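PDB 3RHF: putative polyphosphate kinase 2 family protein from Arthrobacter aurescens, which probably acts as a polyphosphate kinase, moving phosphate groups between polyphosphate and nucleotides with a P-loop type of fold. Local coordinates for residues L77-A82 against T179-V184; A86-I91 against V184-S189; V92-G97 against A256-L261; V104-F109 against V135-R140; R124-V129 against N168-R173. One frame throughout, in Å; residues are numbered along the deposited sequence.

The five contacts fall on one P-loop alpha/beta/alpha sandwich. Contact 1 joins strands 75-82 and 179-187 in its parallel sheet; contact 4, about 9 Å away between centres, adds 104-108 and 135-139. Across the sheet the order is 104-108, 135-139, 75-82, 179-187, 242-246. Contacts 2 and 3 share helix 88-98, which follows strand 75-82; helices 88-98 and 250-266 cover the face of Leu78 and Val184. Contact 5, beyond the other face and about 21 Å from contact 3 between centres, uses helix 157-176, which precedes strand 179-187. Along the chain contacts 4 and 5 lie between the two strands of contact 1, while contacts 2 and 3 cross it. The phosphate site of contact 2 sits where the central strand meets its helix.

Contact 1: residues L77-A82 against T179-V184; sequences LLILQA and TTIVKV
Leu77 and Ile181 pair in two parallel strands, 75-82 and 179-187, neighbours in the middle of the five-stranded sheet of a P-loop alpha/beta/alpha sandwich. The main chain of Leu77 is gripped at both ends: its N donates to Thr180 O, and its O accepts Val182 N at 2.7 Å. Its CB rests on Thr179 CG2 at 3.8 Å. Leu78 turns to the other face together with Val182. With CG anti to the backbone N (chi1 179°), Leu78 sends CD1 obliquely across Val182 to within 3.6 Å of its CG1, while its own N and O bond to the strand 135-139 on the far side. Ile79 returns to the face of Leu77 and Ile181. Its N donates to Val182 O at 2.9 Å, its O receives Val184 N, and its CD1 lies 4.0 Å from Ile181 CG2 and runs alongside the aliphatic part of Lys183. That lysine then bends at its outer torsions and brings NZ to Glu171 in a salt bridge, which probably compensates the buried charge; Tyr143 OH and the carbonyls of Thr235 and Ala240 bond to NZ as well. Leu80 shares its face with Val184, the two side chains pointing the same way and Leu80 CD2 touching Val184 CG1 at 3.4 Å; Val257 and Leu260 of helix 250-266 cover Val184 on this side. At Gln81 the side-chain amide leaves for Ser141 and Glu144, but the backbone stays in step: Gln81 N donates to Val184 O at 3.0 Å with an N-H...O angle of 170°.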
# COMPACT_ATOMS: atom_id res chain seq x y z
N LEU A 77 -3.86 10.42 10.94
CA LEU A 77 -3.66 9.11 11.57
C LEU A 77 -5.03 8.47 11.79
O LEU A 77 -5.85 8.96 12.60
CB LEU A 77 -2.91 9.24 12.92
CG LEU A 77 -2.62 7.93 13.71
CD1 LEU A 77 -1.81 6.90 12.87
CD2 LEU A 77 -1.95 8.11 15.08
N LEU A 78 -5.25 7.38 11.03
CA LEU A 78 -6.39 6.54 11.16
C LEU A 78 -6.04 5.39 12.07
O LEU A 78 -5.09 4.63 11.77
CB LEU A 78 -6.77 6.01 9.79
CG LEU A 78 -7.97 5.06 9.67
CD1 LEU A 78 -9.31 5.77 10.03
CD2 LEU A 78 -8.03 4.50 8.26
N ILE A 79 -6.80 5.27 13.17
CA ILE A 79 -6.71 4.15 14.10
C ILE A 79 -7.94 3.26 13.97
O ILE A 79 -9.06 3.70 14.27
CB ILE A 79 -6.60 4.59 15.63
CG1 ILE A 79 -5.35 5.46 15.86
CG2 ILE A 79 -6.50 3.39 16.50
CD1 ILE A 79 -5.21 6.08 17.22
N LEU A 80 -7.69 2.00 13.62
CA LEU A 80 -8.73 0.97 13.63
C LEU A 80 -8.60 -0.05 14.76
O LEU A 80 -7.56 -0.67 14.90
CB LEU A 80 -8.74 0.21 12.35
CG LEU A 80 -9.12 1.12 11.21
CD1 LEU A 80 -8.57 0.48 9.93
CD2 LEU A 80 -10.63 1.32 11.16
N GLN A 81 -9.67 -0.22 15.53
CA GLN A 81 -9.79 -1.37 16.46
C GLN A 81 -11.06 -2.12 16.15
O GLN A 81 -12.08 -1.51 15.77
CB GLN A 81 -9.87 -0.87 17.89
CG GLN A 81 -8.62 -0.16 18.41
CD GLN A 81 -7.55 -1.10 18.79
OE1 GLN A 81 -6.38 -0.76 18.81
NE2 GLN A 81 -7.92 -2.32 19.09
N ALA A 82 -10.99 -3.44 16.31
CA ALA A 82 -12.14 -4.31 16.17
C ALA A 82 -11.81 -5.73 16.57
O ALA A 82 -10.67 -6.12 16.52
CB ALA A 82 -12.66 -4.29 14.75
N THR A 179 -1.15 16.44 13.72
CA THR A 179 -1.87 15.23 13.38
C THR A 179 -3.34 15.35 13.63
O THR A 179 -3.72 15.69 14.72
CB THR A 179 -1.37 14.10 14.23
OG1 THR A 179 0.04 13.99 14.04
CG2 THR A 179 -2.03 12.79 13.83
N THR A 180 -4.17 15.12 12.63
CA THR A 180 -5.58 14.88 12.87
C THR A 180 -5.83 13.39 13.10
O THR A 180 -5.57 12.57 12.21
CB THR A 180 -6.46 15.36 11.73
OG1 THR A 180 -6.24 16.77 11.53
CG2 THR A 180 -7.95 15.13 12.08
N ILE A 181 -6.38 13.05 14.27
CA ILE A 181 -6.52 11.64 14.64
C ILE A 181 -7.92 11.19 14.42
O ILE A 181 -8.83 11.67 15.07
CB ILE A 181 -6.12 11.34 16.13
CG1 ILE A 181 -4.64 11.64 16.35
CG2 ILE A 181 -6.49 9.85 16.56
CD1 ILE A 181 -4.23 11.75 17.85
N VAL A 182 -8.09 10.22 13.53
CA VAL A 182 -9.40 9.61 13.27
C VAL A 182 -9.49 8.20 13.88
O VAL A 182 -8.88 7.26 13.33
CB VAL A 182 -9.66 9.48 11.79
CG1 VAL A 182 -10.86 8.63 11.57
CG2 VAL A 182 -9.86 10.86 11.17
N LYS A 183 -10.25 8.04 14.97
CA LYS A 183 -10.32 6.76 15.67
C LYS A 183 -11.63 6.03 15.32
O LYS A 183 -12.73 6.59 15.41
CB LYS A 183 -10.21 6.94 17.19
CG LYS A 183 -8.96 7.68 17.64
CD LYS A 183 -8.64 7.50 19.16
CE LYS A 183 -9.65 8.15 20.13
NZ LYS A 183 -9.05 8.83 21.34
N VAL A 184 -11.51 4.79 14.88
CA VAL A 184 -12.66 4.03 14.43
C VAL A 184 -12.70 2.69 15.12
O VAL A 184 -11.68 1.95 15.20
CB VAL A 184 -12.62 3.83 12.90
CG1 VAL A 184 -13.44 2.64 12.52
CG2 VAL A 184 -13.11 5.10 12.21

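Contact 2: residues A86-I91 against V184-S189; sequences AGKGGI and VMLNIS. With PO4 (phosphate ion), chain I.
Leu186 of the segment 184-189 meets the loop and helix start 86-91 through CB and both methyls. Its CB faces the methyl of Ala86, 4.3 Å from Ala86 CB. CG lies beside the backbone N (chi1 -55°), which carries both methyls toward 86-91: CD1 slips beneath the peptides there, 3.7 Å from Ala86 O and 3.8 Å from Lys88 N, and CD2 reaches Ile91 CD1 at 4.3 Å. Farther along, Ile188 lays its CD1 on the backbone of Ala86, 3.6 Å from Ala86 CA. The same backbone binds a phosphate ion, probably from the crystallisation liquor, which may mark where a substrate phosphate binds. Gly87 N gives O2 of the ion a hydrogen bond of 2.8 Å. Lys88 N donates almost straight to its O3 at 3.1 Å. Its O4 accepts from Gly89 N. Gly87 has a positive phi (96°), at which a side chain would jam against the carbonyl of Ala86. Lys88 bends at chi3 and chi4 to bring NZ back over the anion, 3.0 Å from O3, while NZ also bonds to Ala82 O. A methionine in place of Lys88 would probably leave O3 and the carbonyl of Ala82 without their ammonium partner and weaken the hold on the anion. Thr85 N is a further donor to the ion. Such an arrangement is typical of a P-loop, here a variant of the Walker A motif, as expected of the P-loop clan to which PPK2 belongs.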
# COMPACT_ATOMS: atom_id res chain seq x y z
N ALA A 86 -14.09 -8.74 12.14
CA ALA A 86 -14.89 -7.50 11.95
C ALA A 86 -14.53 -6.73 10.66
O ALA A 86 -15.22 -5.79 10.27
CB ALA A 86 -14.75 -6.59 13.12
N GLY A 87 -13.41 -7.11 10.04
CA GLY A 87 -12.99 -6.53 8.78
C GLY A 87 -12.00 -5.37 8.81
O GLY A 87 -12.03 -4.54 7.91
N LYS A 88 -11.11 -5.31 9.81
CA LYS A 88 -10.09 -4.22 9.80
C LYS A 88 -9.18 -4.40 8.57
O LYS A 88 -8.88 -3.45 7.84
CB LYS A 88 -9.16 -4.23 11.00
CG LYS A 88 -9.73 -4.05 12.36
CD LYS A 88 -8.61 -4.23 13.45
CE LYS A 88 -8.07 -5.67 13.60
NZ LYS A 88 -9.09 -6.67 14.23
N GLY A 89 -8.72 -5.64 8.39
CA GLY A 89 -7.81 -5.95 7.31
C GLY A 89 -8.31 -5.43 5.97
O GLY A 89 -7.60 -4.79 5.21
N GLY A 90 -9.56 -5.73 5.68
CA GLY A 90 -10.17 -5.33 4.44
C GLY A 90 -10.35 -3.84 4.32
O GLY A 90 -10.20 -3.28 3.25
N ILE A 91 -10.73 -3.19 5.38
CA ILE A 91 -10.87 -1.76 5.31
C ILE A 91 -9.50 -1.09 5.09
O ILE A 91 -9.40 -0.18 4.24
CB ILE A 91 -11.61 -1.17 6.56
CG1 ILE A 91 -13.02 -1.77 6.63
CG2 ILE A 91 -11.69 0.34 6.51
CD1 ILE A 91 -14.12 -0.78 6.84
N VAL A 184 -11.51 4.79 14.88
CA VAL A 184 -12.66 4.03 14.43
C VAL A 184 -12.70 2.69 15.12
O VAL A 184 -11.68 1.95 15.20
CB VAL A 184 -12.62 3.83 12.90
CG1 VAL A 184 -13.44 2.64 12.52
CG2 VAL A 184 -13.11 5.10 12.21
N MSE A 185 -13.86 2.35 15.66
CA MSE A 185 -14.09 0.98 16.14
C MSE A 185 -15.13 0.32 15.28
O MSE A 185 -16.25 0.80 15.16
CB MSE A 185 -14.48 0.96 17.59
CG MSE A 185 -14.49 -0.48 18.18
SE MSE A 185 -16.33 -1.06 18.63
CE MSE A 185 -15.90 -2.82 19.51
N LEU A 186 -14.75 -0.78 14.67
CA LEU A 186 -15.69 -1.55 13.87
C LEU A 186 -16.45 -2.54 14.75
O LEU A 186 -15.85 -3.46 15.28
CB LEU A 186 -14.97 -2.34 12.76
CG LEU A 186 -14.09 -1.55 11.83
CD1 LEU A 186 -13.45 -2.56 10.93
CD2 LEU A 186 -14.92 -0.52 11.09
N ASN A 187 -17.76 -2.38 14.85
CA ASN A 187 -18.56 -3.11 15.81
C ASN A 187 -19.43 -4.17 15.08
O ASN A 187 -20.33 -3.87 14.27
CB ASN A 187 -19.39 -2.08 16.56
CG ASN A 187 -20.21 -2.66 17.68
OD1 ASN A 187 -19.73 -3.43 18.52
ND2 ASN A 187 -21.44 -2.21 17.76
N ILE A 188 -19.14 -5.43 15.35
CA ILE A 188 -20.01 -6.50 14.87
C ILE A 188 -20.62 -7.18 16.07
O ILE A 188 -20.06 -7.13 17.18
CB ILE A 188 -19.30 -7.51 13.96
CG1 ILE A 188 -18.15 -8.23 14.71
CG2 ILE A 188 -18.83 -6.79 12.67
CD1 ILE A 188 -17.40 -9.27 13.88
N SER A 189 -21.79 -7.77 15.84
CA SER A 189 -22.48 -8.54 16.87
C SER A 189 -21.78 -9.87 17.12
O SER A 189 -21.11 -10.40 16.23
CB SER A 189 -23.92 -8.80 16.46
OG SER A 189 -23.95 -9.72 15.40
P PO4 I . -10.26 -8.57 10.96
O1 PO4 I . -9.82 -9.89 11.68
O2 PO4 I . -11.37 -9.02 9.90
O3 PO4 I . -10.85 -7.49 11.93
O4 PO4 I . -9.00 -7.95 10.28

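Contact 3: residues V92-G97 against A256-L261; sequences VSHVVG and AVQQLL
Val95 and Gln258 bury the most surface where helix 92-97 meets helix 256-261. The axes run 40° apart and come no closer than 10.7 Å, so side chains rather than backbones bridge them. The two methyls of Val95 are held unequally. CG1 meets Leu261 CD2 tip to tip at 3.3 Å, a tight approach, whereas CG2 lies more loosely between Leu261 CD2, Val257 CG1 at 4.3 Å and Gln258 CG at 4.2 Å. Gln258 runs alongside Val95, head to tail with it, and continues in an extended chain to His94. There Gln258 OE1 accepts from His94 ND1 at 2.6 Å. The ring and the amide are nearly coplanar, 22° apart, and the donor lies in the carbonyl plane, although the bond is bent at the hydrogen (134°). Both helices lie on the sheet face of Leu78 and Val184, and Pro101 of the second subunit packs against Ser93 and Val96. The amide is oriented by its two ends: OE1 serves the histidine while NE2 donates to Asp54 on helix 43-69, which implies a proton on ND1 of His94 and links three helices at the edge of an otherwise apolar interface.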
# COMPACT_ATOMS: atom_id res chain seq x y z
N VAL A 92 -8.47 -1.56 5.82
CA VAL A 92 -7.16 -1.01 5.71
C VAL A 92 -6.73 -1.13 4.30
O VAL A 92 -6.32 -0.13 3.67
CB VAL A 92 -6.13 -1.77 6.61
CG1 VAL A 92 -4.70 -1.47 6.10
CG2 VAL A 92 -6.30 -1.40 8.08
N SER A 93 -6.87 -2.33 3.75
CA SER A 93 -6.51 -2.58 2.37
C SER A 93 -7.25 -1.71 1.42
O SER A 93 -6.71 -1.30 0.38
CB SER A 93 -6.84 -4.01 2.00
OG SER A 93 -6.45 -4.35 0.68
N HIS A 94 -8.51 -1.44 1.70
CA HIS A 94 -9.22 -0.65 0.72
C HIS A 94 -8.73 0.84 0.75
O HIS A 94 -8.45 1.45 -0.30
CB HIS A 94 -10.74 -0.74 0.87
CG HIS A 94 -11.44 -0.13 -0.28
ND1 HIS A 94 -11.67 1.23 -0.35
CD2 HIS A 94 -11.81 -0.64 -1.48
CE1 HIS A 94 -12.20 1.52 -1.53
NE2 HIS A 94 -12.29 0.40 -2.24
N VAL A 95 -8.64 1.39 1.96
CA VAL A 95 -8.26 2.77 2.17
C VAL A 95 -6.85 3.01 1.65
O VAL A 95 -6.59 3.93 0.92
CB VAL A 95 -8.30 3.11 3.67
CG1 VAL A 95 -7.74 4.50 3.88
CG2 VAL A 95 -9.74 3.00 4.25
N VAL A 96 -5.93 2.16 2.03
CA VAL A 96 -4.58 2.28 1.53
C VAL A 96 -4.50 2.18 0.02
O VAL A 96 -3.78 2.97 -0.63
CB VAL A 96 -3.68 1.25 2.22
CG1 VAL A 96 -2.44 1.05 1.46
CG2 VAL A 96 -3.41 1.71 3.67
N GLY A 97 -5.27 1.29 -0.56
CA GLY A 97 -5.26 1.13 -1.99
C GLY A 97 -5.89 2.24 -2.78
O GLY A 97 -5.73 2.30 -3.97
N ALA A 256 -18.24 4.27 5.61
CA ALA A 256 -18.31 5.12 6.81
C ALA A 256 -16.87 5.49 7.19
O ALA A 256 -16.57 6.64 7.50
CB ALA A 256 -19.07 4.41 7.96
N VAL A 257 -15.98 4.50 7.11
CA VAL A 257 -14.59 4.76 7.37
C VAL A 257 -14.10 5.74 6.34
O VAL A 257 -13.53 6.79 6.69
CB VAL A 257 -13.72 3.51 7.45
CG1 VAL A 257 -12.27 3.91 7.56
CG2 VAL A 257 -14.06 2.69 8.71
N GLN A 258 -14.37 5.47 5.07
CA GLN A 258 -13.87 6.42 4.06
C GLN A 258 -14.40 7.83 4.21
O GLN A 258 -13.63 8.79 4.05
CB GLN A 258 -13.97 5.90 2.60
CG GLN A 258 -12.63 5.29 2.25
CD GLN A 258 -12.49 4.70 0.88
OE1 GLN A 258 -12.06 3.55 0.74
NE2 GLN A 258 -12.79 5.49 -0.16
N GLN A 259 -15.67 7.99 4.56
CA GLN A 259 -16.23 9.35 4.65
C GLN A 259 -15.65 10.06 5.83
O GLN A 259 -15.45 11.26 5.80
CB GLN A 259 -17.76 9.36 4.70
CG GLN A 259 -18.41 10.70 4.32
CD GLN A 259 -18.15 11.09 2.88
OE1 GLN A 259 -18.40 10.33 1.94
NE2 GLN A 259 -17.66 12.29 2.69
N LEU A 260 -15.31 9.31 6.86
CA LEU A 260 -14.64 9.90 8.05
C LEU A 260 -13.30 10.50 7.71
O LEU A 260 -12.97 11.62 8.14
CB LEU A 260 -14.47 8.83 9.13
CG LEU A 260 -15.66 8.60 10.07
CD1 LEU A 260 -15.32 7.45 10.98
CD2 LEU A 260 -16.05 9.84 10.92
N LEU A 261 -12.52 9.72 6.96
CA LEU A 261 -11.27 10.17 6.36
C LEU A 261 -11.41 11.39 5.52
O LEU A 261 -10.65 12.32 5.69
CB LEU A 261 -10.71 9.08 5.48
CG LEU A 261 -9.47 8.37 5.91
CD1 LEU A 261 -9.39 8.15 7.43
CD2 LEU A 261 -9.44 7.05 5.18

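Contact 4: residues V104-F109 against V135-R140; sequences VQLTAF and VGVFDR
Phe109 drives the edge of its ring into the face of Phe138, a T-shaped pair with planes 84° apart and centroids separated by 5.0 Å. The touching atom is CE2 of Phe109, which sits above the centre of the Phe138 ring, 3.7 Å from Phe138 CD1. Thr107 CG2 covers one face of Phe109, and Arg140 O lies at its edge in the ring plane, 3.3 Å from Phe109 CD2. An alanine here instead of Phe138 would probably take away the surface that receives this edge, leaving Phe109 freer to turn and opening a gap beside Ile125. On the reverse side of the sheet, Leu106 crosses Val137, its CD1 3.7 Å from Val137 CG1, and Val92 of helix 88-98 covers Leu106. Between these layers the parallel strands 104-108 and 135-139 are joined by backbone bonds such as Gln105 N to Val135 O at 2.9 Å and Thr107 N to Val137 O at 2.8 Å. The last bond, Phe109 N to Asp139 O, is weak. A water helps there, donating to Phe109 O and Asp139 O and accepting from Arg140 NH2, while Arg140 NH1 forms a salt bridge to Asp84. Apolar packing thus flanks the backbone bonds, and charged groups gather at the C-terminal end, where Asp139 lies beside Lys88, a position consistent with that of the Walker B aspartate in P-loop kinases.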
# COMPACT_ATOMS: atom_id res chain seq x y z
N VAL A 104 1.62 7.01 2.47
CA VAL A 104 0.97 6.25 3.54
C VAL A 104 1.94 5.48 4.37
O VAL A 104 2.84 4.87 3.82
CB VAL A 104 -0.04 5.22 2.95
CG1 VAL A 104 -0.65 4.36 4.02
CG2 VAL A 104 -1.12 5.95 2.21
N GLN A 105 1.76 5.50 5.68
CA GLN A 105 2.62 4.69 6.63
C GLN A 105 1.63 3.80 7.37
O GLN A 105 0.89 4.26 8.23
CB GLN A 105 3.50 5.54 7.63
CG GLN A 105 4.08 6.83 6.97
CD GLN A 105 5.16 7.66 7.74
OE1 GLN A 105 4.90 8.79 8.23
NE2 GLN A 105 6.37 7.15 7.75
N LEU A 106 1.55 2.55 6.93
CA LEU A 106 0.72 1.57 7.57
C LEU A 106 1.55 0.77 8.60
O LEU A 106 2.64 0.31 8.30
CB LEU A 106 0.18 0.61 6.52
CG LEU A 106 -0.39 -0.68 7.06
CD1 LEU A 106 -1.61 -0.30 7.93
CD2 LEU A 106 -0.76 -1.57 5.86
N THR A 107 1.01 0.60 9.81
CA THR A 107 1.53 -0.35 10.76
C THR A 107 0.38 -1.25 11.28
O THR A 107 -0.63 -0.75 11.75
CB THR A 107 2.21 0.37 11.97
OG1 THR A 107 3.26 1.24 11.49
CG2 THR A 107 2.80 -0.67 12.93
N ALA A 108 0.55 -2.55 11.16
CA ALA A 108 -0.29 -3.55 11.83
C ALA A 108 0.48 -4.07 13.05
O ALA A 108 1.38 -4.93 12.93
CB ALA A 108 -0.61 -4.70 10.86
N PHE A 109 0.15 -3.51 14.20
CA PHE A 109 0.76 -3.90 15.48
C PHE A 109 0.43 -5.35 15.82
O PHE A 109 -0.73 -5.75 15.84
CB PHE A 109 0.34 -2.94 16.60
CG PHE A 109 0.95 -1.55 16.48
CD1 PHE A 109 2.29 -1.33 16.79
CD2 PHE A 109 0.20 -0.48 16.00
CE1 PHE A 109 2.87 -0.07 16.66
CE2 PHE A 109 0.76 0.76 15.85
CZ PHE A 109 2.10 0.98 16.19
N VAL A 135 -0.33 10.06 5.55
CA VAL A 135 -1.51 9.43 6.16
C VAL A 135 -1.02 8.19 6.84
O VAL A 135 -0.51 7.28 6.21
CB VAL A 135 -2.59 9.03 5.13
CG1 VAL A 135 -3.67 8.21 5.81
CG2 VAL A 135 -3.19 10.32 4.44
N GLY A 136 -1.16 8.16 8.13
CA GLY A 136 -0.75 6.96 8.87
C GLY A 136 -1.95 6.09 9.14
O GLY A 136 -3.05 6.60 9.49
N VAL A 137 -1.77 4.78 8.98
CA VAL A 137 -2.83 3.84 9.33
C VAL A 137 -2.32 2.84 10.34
O VAL A 137 -1.34 2.12 10.09
CB VAL A 137 -3.43 3.14 8.11
CG1 VAL A 137 -4.40 2.03 8.57
CG2 VAL A 137 -4.12 4.17 7.18
N PHE A 138 -3.01 2.81 11.49
CA PHE A 138 -2.79 1.83 12.56
C PHE A 138 -3.90 0.75 12.56
O PHE A 138 -5.05 0.99 12.99
CB PHE A 138 -2.79 2.51 13.94
CG PHE A 138 -1.52 3.30 14.30
CD1 PHE A 138 -0.42 3.38 13.46
CD2 PHE A 138 -1.46 3.94 15.53
CE1 PHE A 138 0.75 4.13 13.84
CE2 PHE A 138 -0.34 4.70 15.91
CZ PHE A 138 0.77 4.79 15.06
N ASP A 139 -3.54 -0.42 12.01
CA ASP A 139 -4.31 -1.65 12.22
C ASP A 139 -3.93 -2.25 13.59
O ASP A 139 -2.87 -2.85 13.76
CB ASP A 139 -4.08 -2.63 11.06
CG ASP A 139 -4.89 -3.92 11.19
OD1 ASP A 139 -5.46 -4.12 12.26
OD2 ASP A 139 -4.96 -4.73 10.23
N ARG A 140 -4.87 -2.10 14.53
CA ARG A 140 -4.64 -2.16 15.97
C ARG A 140 -3.71 -1.03 16.38
O ARG A 140 -3.09 -0.41 15.53
CB ARG A 140 -4.10 -3.52 16.41
CG ARG A 140 -4.99 -4.67 16.08
CD ARG A 140 -4.28 -5.94 16.46
NE ARG A 140 -5.09 -7.12 16.23
CZ ARG A 140 -5.15 -7.80 15.09
NH1 ARG A 140 -5.94 -8.87 15.03
NH2 ARG A 140 -4.45 -7.44 14.00
O HOH W 1 -2.66 -5.65 13.87

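Contact 5: residues R124-V129 against N168-R173; sequences RIEKQV and NDFESR
The guanidinium of Arg173 carries an acid at two places on its edge, with the carboxylate of Glu126 across the contact at NH2 and that of Asp169 at NH1, both near its plane. One of its faces lies against Phe170 CA. Glu126 OE2 and Arg173 NH2 form a salt bridge modelled at 2.5 Å, a length too short to be taken literally, and the planes of carboxylate and guanidinium are 44° apart, so the two groups do not meet as a flat pair. The ring of Phe170 takes oblique contacts from three residues of 124-129. Glu126 CG is 3.5 Å from Phe170 CE1, Val129 CG1 is 3.9 Å from CZ, and Ile125 CG2 is 4.1 Å from the same CZ of Phe170. Phe170 reaches out from helix 157-176, one of the helices covering the sheet face of Leu77 and Ile181, to the region of the short helix 123-126. There a type I beta turn from Glu126 to Val129 brings Val129 back to the ring, where its side chain lies antiparallel alongside that of Phe170. Arg173 bends at chi2 and chi3, which returns its NH1 to Asp169 one helical turn earlier in a salt bridge within the helix, its modelled length likewise doubtfully short; this carboxylate probably offsets part of the arginine's charge. On the inner side Ile125 packs on Phe138 of the sheet, and the side chains of Ile125 and Phe170 cross at about a right angle.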
# COMPACT_ATOMS: atom_id res chain seq x y z
N ARG A 124 6.57 1.82 21.29
CA ARG A 124 6.48 1.25 19.94
C ARG A 124 5.49 1.97 19.05
O ARG A 124 5.63 1.94 17.84
CB ARG A 124 6.17 -0.23 20.00
CG ARG A 124 4.80 -0.57 20.56
CD ARG A 124 4.60 -2.04 20.46
NE ARG A 124 3.24 -2.48 20.68
CZ ARG A 124 2.74 -3.60 20.15
NH1 ARG A 124 3.47 -4.40 19.33
NH2 ARG A 124 1.48 -3.92 20.39
N ILE A 125 4.53 2.64 19.66
CA ILE A 125 3.52 3.33 18.93
C ILE A 125 4.03 4.66 18.39
O ILE A 125 3.80 4.99 17.21
CB ILE A 125 2.27 3.60 19.76
CG1 ILE A 125 1.80 2.36 20.55
CG2 ILE A 125 1.13 4.04 18.81
CD1 ILE A 125 1.36 1.17 19.65
N GLU A 126 4.70 5.42 19.27
CA GLU A 126 5.33 6.70 18.94
C GLU A 126 6.33 6.56 17.80
O GLU A 126 6.43 7.47 16.99
CB GLU A 126 6.10 7.33 20.11
CG GLU A 126 5.25 7.62 21.36
CD GLU A 126 5.40 9.06 21.89
OE1 GLU A 126 5.45 10.02 21.04
OE2 GLU A 126 5.45 9.21 23.14
N LYS A 127 7.06 5.46 17.76
CA LYS A 127 7.95 5.27 16.66
C LYS A 127 7.24 5.37 15.33
O LYS A 127 7.84 5.77 14.38
CB LYS A 127 8.63 3.92 16.69
CG LYS A 127 9.38 3.69 17.94
CD LYS A 127 10.66 2.84 17.70
CE LYS A 127 10.42 1.47 17.05
NZ LYS A 127 11.65 0.63 17.28
N GLN A 128 5.98 4.96 15.26
CA GLN A 128 5.30 4.76 13.98
C GLN A 128 4.36 5.87 13.58
O GLN A 128 3.78 5.76 12.57
CB GLN A 128 4.51 3.45 13.97
CG GLN A 128 5.33 2.26 14.43
CD GLN A 128 6.49 1.94 13.49
OE1 GLN A 128 6.34 1.98 12.26
NE2 GLN A 128 7.65 1.60 14.06
N VAL A 129 4.23 6.95 14.36
CA VAL A 129 3.33 8.02 14.03
C VAL A 129 3.68 8.66 12.70
O VAL A 129 4.83 8.72 12.32
CB VAL A 129 3.31 9.06 15.15
CG1 VAL A 129 2.90 8.41 16.44
CG2 VAL A 129 4.70 9.76 15.33
N ASN A 168 -4.41 9.70 26.25
CA ASN A 168 -4.94 11.02 26.02
C ASN A 168 -3.87 12.09 25.88
O ASN A 168 -4.01 13.00 25.05
CB ASN A 168 -5.91 11.37 27.13
CG ASN A 168 -7.24 10.62 27.00
OD1 ASN A 168 -7.64 10.17 25.91
ND2 ASN A 168 -7.93 10.50 28.11
N ASP A 169 -2.80 11.97 26.67
CA ASP A 169 -1.67 12.91 26.63
C ASP A 169 -0.92 12.77 25.34
O ASP A 169 -0.61 13.77 24.70
CB ASP A 169 -0.71 12.68 27.78
CG ASP A 169 0.54 13.59 27.70
OD1 ASP A 169 0.44 14.82 28.01
OD2 ASP A 169 1.65 13.10 27.31
N PHE A 170 -0.66 11.52 24.96
CA PHE A 170 -0.13 11.16 23.65
C PHE A 170 -0.94 11.68 22.50
O PHE A 170 -0.43 12.41 21.62
CB PHE A 170 -0.11 9.68 23.57
CG PHE A 170 0.33 9.14 22.30
CD1 PHE A 170 1.58 9.43 21.79
CD2 PHE A 170 -0.45 8.25 21.63
CE1 PHE A 170 2.02 8.87 20.60
CE2 PHE A 170 -0.00 7.66 20.45
CZ PHE A 170 1.23 7.98 19.94
N GLU A 171 -2.22 11.35 22.46
CA GLU A 171 -3.03 11.88 21.35
C GLU A 171 -3.02 13.43 21.33
O GLU A 171 -3.05 14.06 20.30
CB GLU A 171 -4.44 11.31 21.43
CG GLU A 171 -4.39 9.83 21.10
CD GLU A 171 -5.72 9.09 21.29
OE1 GLU A 171 -6.74 9.74 21.65
OE2 GLU A 171 -5.69 7.83 21.05
N SER A 172 -2.98 14.02 22.51
CA SER A 172 -2.93 15.46 22.61
C SER A 172 -1.59 16.01 22.07
O SER A 172 -1.55 17.06 21.43
CB SER A 172 -3.19 15.87 24.07
OG SER A 172 -2.85 17.22 24.24
N ARG A 173 -0.50 15.30 22.27
CA ARG A 173 0.78 15.75 21.74
C ARG A 173 0.73 15.68 20.22
O ARG A 173 1.17 16.61 19.53
CB ARG A 173 1.94 14.95 22.33
CG ARG A 173 2.50 15.55 23.65
CD ARG A 173 2.87 14.51 24.77
NE ARG A 173 3.59 13.39 24.19
CZ ARG A 173 3.48 12.12 24.55
NH1 ARG A 173 2.71 11.76 25.55
NH2 ARG A 173 4.19 11.20 23.90